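Local atomic coordinates of Cg9734-pa (Drosophila melanogaster, PDB entry 2BK9), a protein that binds heme in a bishistidyl, hexacoordinated state within a globin fold and probably carries oxygen. Residues 6-11 with 129-134; 25-30 with 111-116; 88-93 with 139-144. The protein carries 1 engineered substitution. All blocks are in the same frame, centred on the assembly; numbering follows the deposited sequence. Where two conformers were deposited one is given.

Contact 1: residues 6-11 with 129-134; sequences VQLIKK and ATWAKL
Over one face of the Trp-131 indole lies the terminal methyl of Ile-9, CD1, in a CH-pi contact 13° off the normal of the five-membered ring and 3.3 Å from its centroid. Ile-9 and Leu-8 were both deposited in two conformers, so their exact distances to the ring are doubtful, although the direction of Ile-9 onto the ring face is clear in the conformer described. Further along the indole, Ile-9 CG2 sits 3.8 Å from Trp-131 CZ2, on the six-membered ring. The two branches divide the work: with CG1 beside the backbone N (chi1 -74°), the longer arm reaches the pyrrole part, while CG2, anti to that nitrogen, serves the benzo part. Leu-8 CD1 comes obliquely to the indole, 4.3 Å from Trp-131 NE1. The N-H itself is satisfied by the hydroxyl of Thr-12, one turn further along the first helix.

Thr-130 presents its methyl rather than its hydroxyl, CG2 lying 3.9 Å from Ile-9 CG1 as the two side chains run antiparallel alongside one another; its OG1 is instead hydrogen-bonded to Ser-126 O. Leu-134 CD2 completes the patch at 4.1 Å from Ile-9 CG2. Ile-73 of helix 56-75 touches Ile-9, Trp-131 and Leu-134, and Leu-114 and Leu-117 of helix 103-120 also meet the indole, so this is a buried apolar junction.

The short helical segments cross almost at right angles, at -94° with 9.9 Å between axes, and the meeting of helix 3-17 with helix 125-143 is the A/H helix pairing of the globin fold.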
loop_
_atom_site.group_PDB
_atom_site.type_symbol
_atom_site.label_atom_id
_atom_site.label_comp_id
_atom_site.label_asym_id
_atom_site.label_seq_id
_atom_site.Cartn_x
_atom_site.Cartn_y
_atom_site.Cartn_z
ATOM N N VAL A 6 -2.347 -5.563 -17.126
ATOM C CA VAL A 6 -1.108 -5.951 -16.460
ATOM C C VAL A 6 0.051 -5.123 -16.944
ATOM O O VAL A 6 0.861 -4.636 -16.163
ATOM C CB VAL A 6 -0.828 -7.432 -16.669
ATOM C CG1 VAL A 6 0.543 -7.795 -16.194
ATOM C CG2 VAL A 6 -1.926 -8.264 -15.984
ATOM N N GLN A 7 0.164 -4.973 -18.250
ATOM C CA GLN A 7 1.263 -4.216 -18.816
ATOM C C GLN A 7 1.194 -2.774 -18.368
ATOM O O GLN A 7 2.213 -2.151 -18.096
ATOM C CB GLN A 7 1.238 -4.341 -20.354
ATOM C CG GLN A 7 2.279 -3.539 -21.063
ATOM C CD GLN A 7 3.733 -4.036 -20.906
ATOM O OE1 GLN A 7 4.028 -4.948 -20.154
ATOM N NE2 GLN A 7 4.655 -3.398 -21.643
ATOM N N LEU A 8 0.006 -2.199 -18.345
ATOM C CA LEU A 8 -0.150 -0.823 -17.906
ATOM C C LEU A 8 0.329 -0.636 -16.465
ATOM O O LEU A 8 1.016 0.319 -16.152
ATOM C CB LEU A 8 -1.615 -0.433 -18.091
ATOM C CG LEU A 8 -1.987 1.020 -17.834
ATOM C CD1 LEU A 8 -2.200 1.246 -16.279
ATOM C CD2 LEU A 8 -0.980 2.006 -18.540
ATOM N N ILE A 9 -0.061 -1.551 -15.597
ATOM C CA ILE A 9 0.399 -1.487 -14.194
ATOM C C ILE A 9 1.937 -1.564 -14.152
ATOM O O ILE A 9 2.587 -0.742 -13.516
ATOM C CB ILE A 9 -0.236 -2.599 -13.375
ATOM C CG1 ILE A 9 -1.734 -2.344 -13.065
ATOM C CG2 ILE A 9 0.466 -2.737 -12.018
ATOM C CD1 ILE A 9 -2.166 -1.528 -11.911
ATOM N N LYS A 10 2.502 -2.521 -14.848
ATOM C CA LYS A 10 3.948 -2.665 -14.817
ATOM C C LYS A 10 4.669 -1.423 -15.291
ATOM O O LYS A 10 5.616 -0.956 -14.655
ATOM C CB LYS A 10 4.398 -3.905 -15.569
ATOM C CG LYS A 10 4.051 -5.184 -14.852
ATOM C CD LYS A 10 4.633 -6.380 -15.581
ATOM C CE LYS A 10 4.400 -7.649 -14.825
ATOM N NZ LYS A 10 5.508 -8.574 -15.190
ATOM N N LYS A 11 4.253 -0.904 -16.422
ATOM C CA LYS A 11 4.951 0.218 -17.012
ATOM C C LYS A 11 4.760 1.492 -16.170
ATOM O O LYS A 11 5.709 2.223 -15.965
ATOM C CB LYS A 11 4.502 0.454 -18.428
ATOM C CG LYS A 11 4.859 -0.619 -19.448
ATOM C CD LYS A 11 6.338 -1.010 -19.481
ATOM C CE LYS A 11 7.235 0.152 -19.858
ATOM N NZ LYS A 11 8.655 -0.229 -19.895
ATOM N N ALA A 129 -8.299 3.488 -12.673
ATOM C CA ALA A 129 -9.223 2.429 -12.404
ATOM C C ALA A 129 -8.565 1.067 -12.459
ATOM O O ALA A 129 -8.885 0.192 -11.653
ATOM C CB ALA A 129 -10.395 2.500 -13.363
ATOM N N THR A 130 -7.631 0.875 -13.367
ATOM C CA THR A 130 -6.912 -0.390 -13.444
ATOM C C THR A 130 -6.118 -0.614 -12.151
ATOM O O THR A 130 -6.126 -1.695 -11.601
ATOM C CB THR A 130 -5.998 -0.390 -14.671
ATOM O OG1 THR A 130 -6.824 -0.237 -15.840
ATOM C CG2 THR A 130 -5.195 -1.645 -14.784
ATOM N N TRP A 131 -5.433 0.436 -11.700
ATOM C CA TRP A 131 -4.731 0.372 -10.429
ATOM C C TRP A 131 -5.687 0.072 -9.268
ATOM O O TRP A 131 -5.370 -0.722 -8.382
ATOM C CB TRP A 131 -3.951 1.654 -10.163
ATOM C CG TRP A 131 -2.602 1.654 -10.770
ATOM C CD1 TRP A 131 -2.257 2.102 -12.004
ATOM C CD2 TRP A 131 -1.428 1.096 -10.216
ATOM N NE1 TRP A 131 -0.914 1.900 -12.232
ATOM C CE2 TRP A 131 -0.382 1.296 -11.145
ATOM C CE3 TRP A 131 -1.147 0.461 -9.007
ATOM C CZ2 TRP A 131 0.899 0.890 -10.888
ATOM C CZ3 TRP A 131 0.134 0.060 -8.755
ATOM C CH2 TRP A 131 1.145 0.296 -9.688
ATOM N N ALA A 132 -6.844 0.723 -9.241
ATOM C CA ALA A 132 -7.800 0.479 -8.180
ATOM C C ALA A 132 -8.278 -0.965 -8.196
ATOM O O ALA A 132 -8.564 -1.510 -7.123
ATOM C CB ALA A 132 -8.956 1.421 -8.257
ATOM N N LYS A 133 -8.371 -1.587 -9.368
ATOM C CA LYS A 133 -8.721 -3.008 -9.426
ATOM C C LYS A 133 -7.666 -3.885 -8.751
ATOM O O LYS A 133 -8.017 -4.828 -8.023
ATOM C CB LYS A 133 -8.878 -3.391 -10.875
ATOM C CG LYS A 133 -9.367 -4.758 -11.148
ATOM C CD LYS A 133 -9.842 -4.952 -12.577
ATOM C CE LYS A 133 -9.480 -3.946 -13.605
ATOM N NZ LYS A 133 -10.579 -3.054 -14.073
ATOM N N LEU A 134 -6.394 -3.590 -8.967
ATOM C CA LEU A 134 -5.339 -4.314 -8.300
ATOM C C LEU A 134 -5.413 -4.112 -6.794
ATOM O O LEU A 134 -5.351 -5.051 -6.015
ATOM C CB LEU A 134 -3.954 -3.878 -8.794
ATOM C CG LEU A 134 -2.763 -4.456 -8.022
ATOM C CD1 LEU A 134 -2.715 -5.957 -8.132
ATOM C CD2 LEU A 134 -1.482 -3.830 -8.526
#

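Contact 2: residues 25-30 with 111-116; sequences AAILTQ and GVILDV
Gln-30, Ile-27 and Val-112 contribute the largest buried areas here. Gln-30 reaches across with CG anti to the backbone N (chi1 178°) and an extended chain beyond it, laying its aliphatic part on Val-112, whose CG1 is 3.7 Å from Gln-30 CB. At the end of that chain the amide NE2 donates to Asp-115 OD2 over 2.9 Å, with an N-H...O angle of 152°. The amide and carboxylate planes stand nearly perpendicular, and the donor meets OD2 on its anti side, well out of the carboxylate plane. Gln-30 OE1 has its own partner in Arg-34 NE, so both ends of the amide are engaged and its rotation is fixed.

This is the B/G helix pairing of the globin fold, in which helix 20-34 crosses helix 103-120; the local segments run 139° apart in direction.

Ile-27 supplies the inner layer. Its CG2 branch packs 3.9 Å from Ile-113 CG1, while its CG1 branch crosses Val-116 at about a right angle, with Ile-27 CG1 and Val-116 CG1 also 3.9 Å apart. Val-112 CG1 nestles against the backbone carbonyl of Ile-27, making a tight contact of 3.2 Å to Ile-27 O. Toward the outside, Val-116 CG2 lies beside the amide nitrogen, 3.6 Å from Gln-30 NE2, and Ala-26 CB touches the other methyl of that valine.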
loop_
_atom_site.group_PDB
_atom_site.type_symbol
_atom_site.label_atom_id
_atom_site.label_comp_id
_atom_site.label_asym_id
_atom_site.label_seq_id
_atom_site.Cartn_x
_atom_site.Cartn_y
_atom_site.Cartn_z
ATOM N N ALA A 25 7.476 7.885 1.235
ATOM C CA ALA A 25 7.269 8.993 2.157
ATOM C C ALA A 25 6.050 9.816 1.758
ATOM O O ALA A 25 5.342 10.312 2.634
ATOM C CB ALA A 25 8.465 9.889 2.208
ATOM N N ALA A 26 5.778 9.936 0.463
ATOM C CA ALA A 26 4.574 10.652 0.030
ATOM C C ALA A 26 3.319 9.932 0.522
ATOM O O ALA A 26 2.360 10.548 0.996
ATOM C CB ALA A 26 4.552 10.824 -1.480
ATOM N N ILE A 27 3.300 8.616 0.395
ATOM C CA ILE A 27 2.205 7.817 0.884
ATOM C C ILE A 27 2.047 7.982 2.384
ATOM O O ILE A 27 0.955 8.297 2.892
ATOM C CB ILE A 27 2.384 6.341 0.503
ATOM C CG1 ILE A 27 2.274 6.145 -1.003
ATOM C CG2 ILE A 27 1.416 5.464 1.274
ATOM C CD1 ILE A 27 2.697 4.774 -1.508
ATOM N N LEU A 28 3.125 7.752 3.132
ATOM C CA LEU A 28 2.956 7.688 4.569
ATOM C C LEU A 28 2.781 9.055 5.213
ATOM O O LEU A 28 1.997 9.188 6.148
ATOM C CB LEU A 28 4.099 6.829 5.099
ATOM C CG LEU A 28 3.939 6.129 6.404
ATOM C CD1 LEU A 28 2.754 5.176 6.430
ATOM C CD2 LEU A 28 5.202 5.421 6.795
ATOM N N THR A 29 3.458 10.087 4.721
ATOM C CA THR A 29 3.157 11.414 5.237
ATOM C C THR A 29 1.697 11.800 4.974
ATOM O O THR A 29 1.068 12.388 5.846
ATOM C CB THR A 29 4.080 12.523 4.742
ATOM O OG1 THR A 29 3.997 12.633 3.322
ATOM C CG2 THR A 29 5.509 12.331 5.196
ATOM N N GLN A 30 1.160 11.462 3.800
ATOM C CA GLN A 30 -0.215 11.827 3.509
ATOM C C GLN A 30 -1.177 11.067 4.425
ATOM O O GLN A 30 -2.161 11.613 4.903
ATOM C CB GLN A 30 -0.550 11.598 2.013
ATOM C CG GLN A 30 -2.013 11.928 1.698
ATOM C CD GLN A 30 -2.536 11.723 0.283
ATOM O OE1 GLN A 30 -3.753 11.866 0.055
ATOM N NE2 GLN A 30 -1.683 11.454 -0.689
ATOM N N GLY A 111 -6.865 4.981 -0.159
ATOM C CA GLY A 111 -7.110 6.146 -0.941
ATOM C C GLY A 111 -5.870 6.971 -1.135
ATOM O O GLY A 111 -5.656 7.559 -2.179
ATOM N N VAL A 112 -5.000 6.980 -0.140
ATOM C CA VAL A 112 -3.746 7.735 -0.212
ATOM C C VAL A 112 -2.788 7.085 -1.182
ATOM O O VAL A 112 -2.157 7.784 -1.971
ATOM C CB VAL A 112 -3.151 7.832 1.162
ATOM C CG1 VAL A 112 -1.719 8.215 1.097
ATOM C CG2 VAL A 112 -4.001 8.739 2.085
ATOM N N ILE A 113 -2.680 5.766 -1.187
ATOM C CA ILE A 113 -1.830 5.078 -2.171
ATOM C C ILE A 113 -2.283 5.416 -3.578
ATOM O O ILE A 113 -1.486 5.770 -4.441
ATOM C CB ILE A 113 -1.882 3.550 -1.943
ATOM C CG1 ILE A 113 -1.174 3.197 -0.633
ATOM C CG2 ILE A 113 -1.257 2.811 -3.119
ATOM C CD1 ILE A 113 -1.436 1.770 -0.220
ATOM N N LEU A 114 -3.579 5.298 -3.836
ATOM C CA LEU A 114 -4.081 5.575 -5.175
ATOM C C LEU A 114 -3.868 7.035 -5.565
ATOM O O LEU A 114 -3.516 7.320 -6.710
ATOM C CB LEU A 114 -5.548 5.161 -5.271
ATOM C CG LEU A 114 -5.747 3.629 -5.290
ATOM C CD1 LEU A 114 -7.200 3.297 -5.039
ATOM C CD2 LEU A 114 -5.265 3.012 -6.584
ATOM N N ASP A 115 -4.008 7.944 -4.614
ATOM C CA ASP A 115 -3.756 9.339 -4.857
ATOM C C ASP A 115 -2.284 9.574 -5.260
ATOM O O ASP A 115 -1.989 10.287 -6.214
ATOM C CB ASP A 115 -4.111 10.121 -3.603
ATOM C CG ASP A 115 -3.891 11.538 -3.733
ATOM O OD1 ASP A 115 -4.762 12.180 -4.365
ATOM O OD2 ASP A 115 -2.853 12.106 -3.282
ATOM N N VAL A 116 -1.364 8.988 -4.508
ATOM C CA VAL A 116 0.042 9.187 -4.767
ATOM C C VAL A 116 0.417 8.626 -6.136
ATOM O O VAL A 116 1.133 9.262 -6.893
ATOM C CB VAL A 116 0.886 8.595 -3.656
ATOM C CG1 VAL A 116 2.374 8.491 -4.067
ATOM C CG2 VAL A 116 0.738 9.411 -2.382
#

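Contact 3: residues 88-93 with 139-144; sequences IWTKIA and YAIIFK. With HEM (protoporphyrin IX containing Fe), chain B.
A single water is gripped by Thr-90, Ile-141 and Lys-144. It donates to Thr-90 OG1 at 2.7 Å and to the backbone Ile-141 O at 2.8 Å, and accepts from Lys-144 NZ, thereby tying the two helices together where no direct hydrogen bond spans them. The hydroxyl of Thr-90 is also bonded to Asp-86 O, and the Lys-144 ammonium makes a salt bridge to Asp-86 OD1, so Asp-86 serves both side chains, through its carbonyl and its carboxylate. Lys-144 gets there from just beyond the helix end: with CG set between the backbone N and the carbonyl carbon (chi1 68°), the chain runs extended and bends at its last torsion.

Beneath this polar rim the contact turns apolar. Ile-141 CG2 lies 3.6 Å from Trp-89 CB and also touches Thr-90 OG1. Ile-142 sends its CD1 methyl obliquely to the Trp-89 indole, 3.8 Å from CE3, while its other branch, CG2, which is anti to the backbone N, meets Ala-93 CB at 3.8 Å.

The far end of the indole points at the heme: the vinyl carbon CBB sits at the ring edge, near its plane, 3.8 Å from Trp-89 CH2. The indole N-H is held by Ser-72 OG, and Ile-92 CD1 rests 3.9 Å from heme methyl CMA. Helices 81-96 and 125-143, crossing locally at -46°, thus form the F/H pairing that backs the proximal side of a globin heme pocket.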
loop_
_atom_site.group_PDB
_atom_site.type_symbol
_atom_site.label_atom_id
_atom_site.label_comp_id
_atom_site.label_asym_id
_atom_site.label_seq_id
_atom_site.Cartn_x
_atom_site.Cartn_y
_atom_site.Cartn_z
ATOM N N ILE A 88 1.266 -13.238 -0.220
ATOM C CA ILE A 88 1.863 -11.963 0.165
ATOM C C ILE A 88 0.938 -11.242 1.142
ATOM O O ILE A 88 1.355 -10.759 2.195
ATOM C CB ILE A 88 2.156 -11.123 -1.077
ATOM C CG1 ILE A 88 3.324 -11.737 -1.891
ATOM C CG2 ILE A 88 2.421 -9.691 -0.715
ATOM C CD1 ILE A 88 3.422 -11.211 -3.299
ATOM N N TRP A 89 -0.304 -11.079 0.723
ATOM C CA TRP A 89 -1.204 -10.148 1.425
ATOM C C TRP A 89 -1.847 -10.768 2.658
ATOM O O TRP A 89 -2.198 -10.050 3.575
ATOM C CB TRP A 89 -2.184 -9.537 0.445
ATOM C CG TRP A 89 -1.470 -8.587 -0.456
ATOM C CD1 TRP A 89 -0.959 -8.844 -1.713
ATOM C CD2 TRP A 89 -1.095 -7.262 -0.146
ATOM N NE1 TRP A 89 -0.298 -7.738 -2.176
ATOM C CE2 TRP A 89 -0.383 -6.753 -1.233
ATOM C CE3 TRP A 89 -1.317 -6.440 0.945
ATOM C CZ2 TRP A 89 0.087 -5.448 -1.264
ATOM C CZ3 TRP A 89 -0.839 -5.149 0.913
ATOM C CH2 TRP A 89 -0.161 -4.665 -0.190
ATOM N N THR A 90 -1.979 -12.091 2.691
ATOM C CA THR A 90 -2.384 -12.729 3.923
ATOM C C THR A 90 -1.343 -12.514 4.993
ATOM O O THR A 90 -1.643 -12.202 6.151
ATOM C CB THR A 90 -2.681 -14.200 3.708
ATOM O OG1 THR A 90 -3.802 -14.339 2.822
ATOM C CG2 THR A 90 -3.054 -14.862 5.024
ATOM N N LYS A 91 -0.078 -12.607 4.602
ATOM C CA LYS A 91 1.004 -12.398 5.553
ATOM C C LYS A 91 1.030 -10.943 6.038
ATOM O O LYS A 91 1.153 -10.691 7.234
ATOM C CB LYS A 91 2.353 -12.822 4.970
ATOM C CG LYS A 91 3.485 -12.551 5.935
ATOM C CD LYS A 91 4.797 -13.160 5.474
ATOM C CE LYS A 91 5.862 -12.934 6.501
ATOM N NZ LYS A 91 5.724 -13.839 7.686
ATOM N N ILE A 92 0.840 -9.996 5.142
ATOM C CA ILE A 92 0.743 -8.602 5.582
ATOM C C ILE A 92 -0.405 -8.434 6.574
ATOM O O ILE A 92 -0.258 -7.810 7.627
ATOM C CB ILE A 92 0.541 -7.681 4.377
ATOM C CG1 ILE A 92 1.769 -7.692 3.457
ATOM C CG2 ILE A 92 0.231 -6.272 4.818
ATOM C CD1 ILE A 92 3.048 -7.315 4.112
ATOM N N ALA A 93 -1.561 -8.992 6.277
ATOM C CA ALA A 93 -2.709 -8.836 7.151
ATOM C C ALA A 93 -2.396 -9.402 8.540
ATOM O O ALA A 93 -2.628 -8.756 9.572
ATOM C CB ALA A 93 -3.931 -9.500 6.580
ATOM N N TYR A 139 -6.769 -5.861 -1.230
ATOM C CA TYR A 139 -7.568 -5.542 -0.021
ATOM C C TYR A 139 -8.570 -6.636 0.289
ATOM O O TYR A 139 -8.837 -6.898 1.477
ATOM C CB TYR A 139 -8.254 -4.189 -0.165
ATOM C CG TYR A 139 -7.406 -3.088 0.381
ATOM C CD1 TYR A 139 -6.057 -2.925 0.041
ATOM C CD2 TYR A 139 -7.917 -2.189 1.285
ATOM C CE1 TYR A 139 -5.258 -1.937 0.557
ATOM C CE2 TYR A 139 -7.089 -1.172 1.825
ATOM C CZ TYR A 139 -5.758 -1.100 1.487
ATOM O OH TYR A 139 -4.930 -0.133 2.000
ATOM N N ALA A 140 -9.136 -7.284 -0.728
ATOM C CA ALA A 140 -9.998 -8.451 -0.486
ATOM C C ALA A 140 -9.236 -9.507 0.295
ATOM O O ALA A 140 -9.787 -10.124 1.195
ATOM N N ILE A 141 -7.962 -9.707 -0.044
ATOM C CA ILE A 141 -7.151 -10.678 0.618
ATOM C C ILE A 141 -6.914 -10.280 2.079
ATOM O O ILE A 141 -7.075 -11.095 3.013
ATOM C CB ILE A 141 -5.831 -10.895 -0.113
ATOM C CG1 ILE A 141 -6.034 -11.409 -1.543
ATOM C CG2 ILE A 141 -4.959 -11.829 0.726
ATOM C CD1 ILE A 141 -4.827 -11.287 -2.447
ATOM N N ILE A 142 -6.536 -9.023 2.311
ATOM C CA ILE A 142 -6.339 -8.559 3.673
ATOM C C ILE A 142 -7.601 -8.790 4.484
ATOM O O ILE A 142 -7.598 -9.251 5.636
ATOM C CB ILE A 142 -5.973 -7.045 3.697
ATOM C CG1 ILE A 142 -4.654 -6.780 2.935
ATOM C CG2 ILE A 142 -5.869 -6.538 5.158
ATOM C CD1 ILE A 142 -4.371 -5.321 2.843
ATOM N N PHE A 143 -8.726 -8.381 3.912
ATOM C CA PHE A 143 -9.967 -8.273 4.696
ATOM C C PHE A 143 -10.626 -9.610 4.991
ATOM O O PHE A 143 -11.440 -9.687 5.913
ATOM C CB PHE A 143 -10.950 -7.320 4.017
ATOM C CG PHE A 143 -10.581 -5.862 4.118
ATOM C CD1 PHE A 143 -9.398 -5.405 4.649
ATOM C CD2 PHE A 143 -11.464 -4.937 3.661
ATOM C CE1 PHE A 143 -9.116 -4.047 4.755
ATOM C CE2 PHE A 143 -11.157 -3.593 3.728
ATOM C CZ PHE A 143 -9.995 -3.148 4.259
ATOM N N LYS A 144 -10.222 -10.668 4.307
ATOM C CA LYS A 144 -10.674 -12.008 4.693
ATOM C C LYS A 144 -9.812 -12.584 5.803
ATOM O O LYS A 144 -10.051 -13.717 6.190
ATOM C CB LYS A 144 -10.838 -12.968 3.483
ATOM C CG LYS A 144 -9.581 -13.360 2.804
ATOM C CD LYS A 144 -9.874 -14.366 1.693
ATOM C CE LYS A 144 -8.661 -14.729 0.795
ATOM N NZ LYS A 144 -7.560 -15.366 1.558
HETATM C CHA HEM B . 4.667 -3.088 10.312
HETATM C CHB HEM B . 3.702 -3.555 5.624
HETATM C CHC HEM B . -0.170 -0.853 6.261
HETATM C CHD HEM B . 1.029 -0.012 10.799
HETATM C C1A HEM B . 4.688 -3.496 9.004
HETATM C C2A HEM B . 5.575 -4.524 8.457
HETATM C C3A HEM B . 5.306 -4.685 7.142
HETATM C C4A HEM B . 4.277 -3.730 6.847
HETATM C CMA HEM B . 5.917 -5.622 6.081
HETATM C CAA HEM B . 6.612 -5.279 9.296
HETATM C CBA HEM B . 5.941 -6.359 10.144
HETATM C CGA HEM B . 7.014 -6.949 11.020
HETATM O O1A HEM B . 7.374 -6.328 12.065
HETATM O O2A HEM B . 7.505 -8.040 10.686
HETATM C C1B HEM B . 2.579 -2.806 5.361
HETATM C C2B HEM B . 1.900 -2.794 4.096
HETATM C C3B HEM B . 0.805 -2.031 4.279
HETATM C C4B HEM B . 0.761 -1.620 5.649
HETATM C CMB HEM B . 2.384 -3.498 2.859
HETATM C CAB HEM B . -0.286 -1.744 3.322
HETATM C CBB HEM B . -0.153 -1.621 2.015
HETATM C C1C HEM B . -0.209 -0.386 7.537
HETATM C C2C HEM B . -1.245 0.450 8.136
HETATM C C3C HEM B . -0.883 0.741 9.385
HETATM C C4C HEM B . 0.365 0.062 9.622
HETATM C CMC HEM B . -2.519 0.875 7.409
HETATM C CAC HEM B . -1.672 1.606 10.330
HETATM C CBC HEM B . -1.209 2.341 11.319
HETATM C C1D HEM B . 2.132 -0.749 11.079
HETATM C C2D HEM B . 2.719 -0.872 12.346
HETATM C C3D HEM B . 3.812 -1.773 12.213
HETATM C C4D HEM B . 3.796 -2.171 10.831
HETATM C CMD HEM B . 2.304 -0.131 13.604
HETATM C CAD HEM B . 4.735 -2.208 13.320
HETATM C CBD HEM B . 5.838 -1.221 13.547
HETATM C CGD HEM B . 6.765 -1.600 14.658
HETATM O O1D HEM B . 7.627 -0.773 15.038
HETATM O O2D HEM B . 6.658 -2.743 15.176
HETATM N NA HEM B . 3.886 -3.053 8.006
HETATM N NB HEM B . 1.868 -2.073 6.318
HETATM N NC HEM B . 0.764 -0.613 8.476
HETATM N ND HEM B . 2.786 -1.553 10.171
HETATM FE FE HEM B . 2.362 -1.809 8.246
HETATM O O HOH W 1 -6.390 -13.762 3.478
#

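Helix 125-143 joins contacts 1 and 3, whose centres lie about 19 Å apart, and its Trp-131 and Ala-132 also touch Leu-114 of helix 103-120, linking contact 1 directly to contact 2, with centres about 17 Å apart. Contacts 2 and 3 stand on opposite sides of the chain's centre, with their own centres about 19 Å apart, and both border the heme: the side chain of Ile-113 comes within about 4 Å of it, whereas Trp-89 and Ile-92 belong to its pocket. Of the iron's axial ligands, the side chain of His-61 lies about 8 Å from that of Ile-27 and that of His-96 about 6 Å from that of Ala-93. Contact 1 is more remote, with the side chain of Leu-134 about 11 Å from the heme.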